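Local coordinates for protein adenosine kinase, putative (Trypanosoma brucei, PDB 3OTX) that probably phosphorylates adenosine to AMP at the expense of ATP, with magnesium as cofactor, in the purine salvage pathway, at residues R248-V253 / K259-V264; K186-D191 / L215-I220. The protein carries 1 engineered substitution. One frame throughout, in Å; residues are numbered along the deposited sequence.

In the fold
Contacts 1 and 2 sit about 13 Å apart, centre to centre, on the same side of the ribokinase-like (PfkB family) fold, and both deal with the loops that enter neighbouring strands of its large mixed sheet. Contact 2 comes first along the chain: helix 177-189 meets the loop leading into strand 220-224. Contact 1 follows, joining the end of helix 242-251 to the start of strand 262-267, which runs parallel beside strand 220-224. The two are stitched together directly, since Arg261 NE bonds Thr218 O and Val262 N probably bonds Asp219 O. Neither touches the bound inhibitor; contact 2 lies away from the annotated sites, while in contact 1 the Val263 side chain is about 10 Å from that of ADP-binding Thr266.

Contact 1: R248-V253 / K259-V264; sequences RAVSEV and KGRVVV
The return from helix 242-251 into strand 262-267, part of a beta-alpha-beta crossover of the large sheet of this PfkB kinase, is closed where Arg261, just ahead of the strand, reaches back to the last turn of the helix and where Val263 packs against that turn. Arg261 carries the polar half. Its CG lies anti to the backbone N (chi1 161°), and further bends at chi2 and chi3 fold the chain so that CG passes 3.6 Å from Val250 O while the guanidinium arrives at the carbonyls beyond. There NH1 serves two acceptors: Ala249 O at 3.0 Å, approached almost straight down its C=O bond, and Val253 O at 3.1 Å, for which the donor stands above the carbonyl plane. Both oxygens lie at the edge of the guanidinium, the first tilted somewhat from its plane, and the second bond is the straighter, with 151° at the hydrogen against 134°. Val253 also brings CG1 to 3.6 Å from Arg261 NH1, its side chain crossing that of the arginine at about a right angle. The apolar half is small: Val263 CG2 touches two methyls, 3.6 Å from Ala249 CB and from Val250 CG2. The other two guanidinium nitrogens bond further backbone carbonyls, NE that of Thr218 and NH2 that of Pro254. One buried arginine therefore gathers backbone oxygens from the helix end, the turn after it and the loop before the adjacent strand. Because each of its three nitrogens has a carbonyl acceptor, the cation is probably stabilised by dipoles here, and carbonyls near the helix C-terminus, where the peptide dipoles point their negative ends, would be suited to receive it; the bonds from several directions also fix the rotation of the guanidinium.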
loop_
_atom_site.group_PDB
_atom_site.type_symbol
_atom_site.label_atom_id
_atom_site.label_comp_id
_atom_site.label_asym_id
_atom_site.label_seq_id
_atom_site.Cartn_x
_atom_site.Cartn_y
_atom_site.Cartn_z
ATOM N N ARG A 248 16.744 0.278 -14.782
ATOM C CA ARG A 248 15.948 -0.108 -15.954
ATOM C C ARG A 248 14.456 0.307 -15.819
ATOM O O ARG A 248 13.791 0.615 -16.817
ATOM C CB ARG A 248 16.065 -1.604 -16.228
ATOM C CG ARG A 248 17.450 -2.115 -16.517
ATOM C CD ARG A 248 17.407 -3.593 -16.796
ATOM N NE ARG A 248 18.746 -4.168 -16.882
ATOM C CZ ARG A 248 19.014 -5.397 -17.303
ATOM N NH1 ARG A 248 18.027 -6.199 -17.691
ATOM N NH2 ARG A 248 20.268 -5.824 -17.346
ATOM N N ALA A 249 13.907 0.307 -14.612
ATOM C CA ALA A 249 12.497 0.718 -14.458
ATOM C C ALA A 249 12.375 2.206 -14.709
ATOM O O ALA A 249 11.305 2.700 -15.066
ATOM C CB ALA A 249 12.000 0.374 -13.053
ATOM N N VAL A 250 13.474 2.927 -14.528
ATOM C CA VAL A 250 13.472 4.351 -14.816
ATOM C C VAL A 250 13.420 4.589 -16.326
ATOM O O VAL A 250 12.584 5.369 -16.796
ATOM C CB VAL A 250 14.666 5.091 -14.162
ATOM C CG1 VAL A 250 14.847 6.492 -14.763
ATOM C CG2 VAL A 250 14.463 5.154 -12.640
ATOM N N SER A 251 14.281 3.895 -17.073
ATOM C CA SER A 251 14.517 4.275 -18.465
ATOM C C SER A 251 13.918 3.320 -19.504
ATOM O O SER A 251 13.858 3.652 -20.704
ATOM C CB SER A 251 16.008 4.424 -18.697
ATOM O OG SER A 251 16.656 3.183 -18.485
ATOM N N GLU A 252 13.503 2.135 -19.073
ATOM C CA GLU A 252 13.098 1.119 -20.017
ATOM C C GLU A 252 11.605 0.843 -19.953
ATOM O O GLU A 252 11.019 0.417 -20.935
ATOM C CB GLU A 252 13.940 -0.148 -19.836
ATOM C CG GLU A 252 15.424 0.080 -20.183
ATOM C CD GLU A 252 16.289 -1.153 -20.072
ATOM O OE1 GLU A 252 15.775 -2.286 -20.160
ATOM O OE2 GLU A 252 17.534 -0.991 -19.987
ATOM N N VAL A 253 10.995 1.091 -18.804
ATOM C CA VAL A 253 9.561 0.916 -18.649
ATOM C C VAL A 253 8.885 2.158 -19.199
ATOM O O VAL A 253 9.252 3.278 -18.831
ATOM C CB VAL A 253 9.215 0.751 -17.174
ATOM C CG1 VAL A 253 7.705 0.920 -16.915
ATOM C CG2 VAL A 253 9.696 -0.615 -16.714
ATOM N N LYS A 259 6.872 14.869 -14.864
ATOM C CA LYS A 259 7.436 15.123 -13.518
ATOM C C LYS A 259 8.768 14.413 -13.308
ATOM O O LYS A 259 9.590 14.889 -12.546
ATOM C CB LYS A 259 6.480 14.697 -12.390
ATOM C CG LYS A 259 5.186 15.516 -12.268
ATOM C CD LYS A 259 5.437 16.920 -11.740
ATOM C CE LYS A 259 4.149 17.699 -11.757
ATOM N NZ LYS A 259 4.269 18.969 -11.013
ATOM N N GLY A 260 8.950 13.272 -13.968
ATOM C CA GLY A 260 10.195 12.506 -13.916
ATOM C C GLY A 260 9.855 11.202 -13.220
ATOM O O GLY A 260 9.174 11.192 -12.188
ATOM N N ARG A 261 10.302 10.100 -13.805
ATOM C CA ARG A 261 10.107 8.769 -13.234
ATOM C C ARG A 261 11.090 8.524 -12.082
ATOM O O ARG A 261 12.291 8.799 -12.205
ATOM C CB ARG A 261 10.225 7.741 -14.389
ATOM C CG ARG A 261 10.487 6.294 -14.045
ATOM C CD ARG A 261 9.301 5.549 -13.366
ATOM N NE ARG A 261 8.042 5.474 -14.154
ATOM C CZ ARG A 261 7.871 4.811 -15.304
ATOM N NH1 ARG A 261 8.878 4.189 -15.908
ATOM N NH2 ARG A 261 6.670 4.804 -15.884
ATOM N N VAL A 262 10.560 8.041 -10.955
ATOM C CA VAL A 262 11.343 7.747 -9.755
ATOM C C VAL A 262 11.046 6.291 -9.401
ATOM O O VAL A 262 9.888 5.863 -9.459
ATOM C CB VAL A 262 10.919 8.648 -8.555
ATOM C CG1 VAL A 262 11.756 8.364 -7.266
ATOM C CG2 VAL A 262 10.972 10.120 -8.931
ATOM N N VAL A 263 12.065 5.540 -8.997
ATOM C CA VAL A 263 11.850 4.178 -8.551
ATOM C C VAL A 263 12.472 4.042 -7.165
ATOM O O VAL A 263 13.614 4.463 -6.945
ATOM C CB VAL A 263 12.435 3.165 -9.556
ATOM C CG1 VAL A 263 12.208 1.738 -9.125
ATOM C CG2 VAL A 263 11.811 3.361 -10.976
ATOM N N VAL A 264 11.718 3.461 -6.231
ATOM C CA VAL A 264 12.167 3.322 -4.843
ATOM C C VAL A 264 11.961 1.870 -4.435
ATOM O O VAL A 264 10.821 1.414 -4.391
ATOM C CB VAL A 264 11.294 4.190 -3.907
ATOM C CG1 VAL A 264 11.755 4.055 -2.441
ATOM C CG2 VAL A 264 11.314 5.667 -4.335
#

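Contact 2: K186-D191 / L215-I220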
loop_
_atom_site.group_PDB
_atom_site.type_symbol
_atom_site.label_atom_id
_atom_site.label_comp_id
_atom_site.label_asym_id
_atom_site.label_seq_id
_atom_site.Cartn_x
_atom_site.Cartn_y
_atom_site.Cartn_z
ATOM N N LYS A 186 -6.418 12.010 -14.245
ATOM C CA LYS A 186 -6.615 13.184 -13.394
ATOM C C LYS A 186 -5.290 13.785 -12.923
ATOM O O LYS A 186 -5.132 15.014 -12.882
ATOM C CB LYS A 186 -7.484 12.803 -12.195
ATOM C CG LYS A 186 -7.766 13.955 -11.266
ATOM C CD LYS A 186 -8.642 15.046 -11.926
ATOM C CE LYS A 186 -10.055 14.543 -12.301
ATOM N NZ LYS A 186 -10.951 15.624 -12.845
ATOM N N ALA A 187 -4.336 12.925 -12.556
ATOM C CA ALA A 187 -3.022 13.415 -12.122
ATOM C C ALA A 187 -2.388 14.282 -13.217
ATOM O O ALA A 187 -1.780 15.321 -12.925
ATOM C CB ALA A 187 -2.111 12.263 -11.796
ATOM N N ARG A 188 -2.557 13.902 -14.492
ATOM C CA ARG A 188 -2.040 14.745 -15.585
ATOM C C ARG A 188 -2.791 16.076 -15.677
ATOM O O ARG A 188 -2.170 17.129 -15.802
ATOM C CB ARG A 188 -2.087 14.006 -16.927
ATOM C CG ARG A 188 -1.218 12.738 -16.934
ATOM C CD ARG A 188 0.256 13.101 -17.072
ATOM N NE ARG A 188 1.097 11.909 -17.084
ATOM C CZ ARG A 188 1.270 11.101 -18.134
ATOM N NH1 ARG A 188 0.673 11.350 -19.303
ATOM N NH2 ARG A 188 2.033 10.034 -18.006
ATOM N N GLU A 189 -4.120 16.005 -15.579
ATOM C CA GLU A 189 -4.976 17.181 -15.626
ATOM C C GLU A 189 -4.571 18.249 -14.617
ATOM O O GLU A 189 -4.562 19.428 -14.939
ATOM C CB GLU A 189 -6.460 16.800 -15.431
ATOM C CG GLU A 189 -7.441 18.026 -15.473
ATOM C CD GLU A 189 -8.890 17.636 -15.113
ATOM O OE1 GLU A 189 -9.191 16.441 -14.923
ATOM O OE2 GLU A 189 -9.751 18.528 -15.089
ATOM N N VAL A 190 -4.274 17.817 -13.391
ATOM C CA VAL A 190 -3.926 18.768 -12.336
ATOM C C VAL A 190 -2.418 19.016 -12.175
ATOM O O VAL A 190 -2.004 19.680 -11.227
ATOM C CB VAL A 190 -4.552 18.330 -10.979
ATOM C CG1 VAL A 190 -6.056 18.154 -11.121
ATOM C CG2 VAL A 190 -3.933 17.031 -10.497
ATOM N N ASP A 191 -1.596 18.530 -13.111
ATOM C CA ASP A 191 -0.134 18.657 -13.010
ATOM C C ASP A 191 0.347 18.110 -11.657
ATOM O O ASP A 191 1.152 18.751 -10.968
ATOM C CB ASP A 191 0.339 20.104 -13.194
ATOM C CG ASP A 191 1.841 20.197 -13.434
ATOM O OD1 ASP A 191 2.406 19.248 -14.015
ATOM O OD2 ASP A 191 2.452 21.210 -13.049
ATOM N N LEU A 215 1.519 1.615 -15.878
ATOM C CA LEU A 215 2.912 2.062 -15.706
ATOM C C LEU A 215 3.324 3.327 -16.496
ATOM O O LEU A 215 4.006 4.178 -15.955
ATOM C CB LEU A 215 3.894 0.934 -16.009
ATOM C CG LEU A 215 3.912 -0.147 -14.931
ATOM C CD1 LEU A 215 4.657 -1.345 -15.552
ATOM C CD2 LEU A 215 4.585 0.370 -13.681
ATOM N N PRO A 216 2.901 3.446 -17.768
ATOM C CA PRO A 216 3.296 4.663 -18.514
ATOM C C PRO A 216 2.850 5.962 -17.822
ATOM O O PRO A 216 3.490 6.998 -17.979
ATOM C CB PRO A 216 2.557 4.523 -19.836
ATOM C CG PRO A 216 2.226 3.075 -19.956
ATOM C CD PRO A 216 2.041 2.559 -18.563
ATOM N N TYR A 217 1.747 5.901 -17.069
ATOM C CA TYR A 217 1.206 7.092 -16.403
ATOM C C TYR A 217 1.773 7.239 -14.993
ATOM O O TYR A 217 1.397 8.149 -14.260
ATOM C CB TYR A 217 -0.315 6.954 -16.260
ATOM C CG TYR A 217 -1.174 6.945 -17.492
ATOM C CD1 TYR A 217 -1.655 5.740 -18.024
ATOM C CD2 TYR A 217 -1.598 8.147 -18.073
ATOM C CE1 TYR A 217 -2.501 5.737 -19.142
ATOM C CE2 TYR A 217 -2.444 8.158 -19.167
ATOM C CZ TYR A 217 -2.889 6.959 -19.700
ATOM O OH TYR A 217 -3.739 6.990 -20.790
ATOM N N THR A 218 2.637 6.303 -14.591
ATOM C CA THR A 218 3.114 6.238 -13.217
ATOM C C THR A 218 4.426 6.998 -13.095
ATOM O O THR A 218 5.428 6.635 -13.733
ATOM C CB THR A 218 3.260 4.788 -12.759
ATOM O OG1 THR A 218 1.969 4.141 -12.815
ATOM C CG2 THR A 218 3.755 4.737 -11.308
ATOM N N ASP A 219 4.416 8.067 -12.297
ATOM C CA ASP A 219 5.660 8.774 -12.008
ATOM C C ASP A 219 6.568 8.030 -11.012
ATOM O O ASP A 219 7.768 7.873 -11.289
ATOM C CB ASP A 219 5.363 10.168 -11.505
ATOM C CG ASP A 219 4.446 10.924 -12.435
ATOM O OD1 ASP A 219 4.851 11.238 -13.568
ATOM O OD2 ASP A 219 3.315 11.210 -12.051
ATOM N N ILE A 220 6.019 7.540 -9.891
ATOM C CA ILE A 220 6.871 6.937 -8.884
ATOM C C ILE A 220 6.384 5.499 -8.669
ATOM O O ILE A 220 5.209 5.261 -8.428
ATOM C CB ILE A 220 6.833 7.732 -7.565
ATOM C CG1 ILE A 220 7.202 9.208 -7.818
ATOM C CG2 ILE A 220 7.736 7.074 -6.528
ATOM C CD1 ILE A 220 7.736 9.932 -6.597
HETATM O O HOH W 1 2.873 10.214 -15.292
#
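Arg188 reaches Tyr217 and Pro216 with the end of its side chain, NH2 coming to 3.5 Å from Tyr217 CA and 3.4 Å from Pro216 O, which lies at the guanidinium edge. Tyr217 CD2 sits over one face of the guanidinium, displaced toward its rim and 4.1 Å from Arg188 CZ; with the two planes 38° apart, this is a glancing contact and not a parallel stack. The bend at chi2 (-77°) turns the arginine from the helix surface toward the loop. A water at the guanidinium edge, in its plane, bridges the junction: it accepts from Arg188 NH2 at 2.8 Å and lies 2.8 Å from Asp219 OD1 and 2.7 Å from Tyr217 O, the last of these a weak bond. Arg188 NH2 also bonds Thr256 OG1, which in turn bonds Pro216 O, so the loop around Thr256 helps to hold the arginine in place. Asp219 is itself positioned by two bonds, OD2 with Phe194 N of strand 193-197 and OD1 with Tyr255 OH. Within the helix end, Arg188 O receives Asp191 N at 3.1 Å as part of the Schellman motif that ends helix 177-189, with Asp191 at positive phi as its C-prime residue. This is a partly exposed, water-mediated seam between a helix C-terminus and the loop leading into the parallel strand 220-224, within the alternating helices and strands of the alpha/beta ribokinase-like fold.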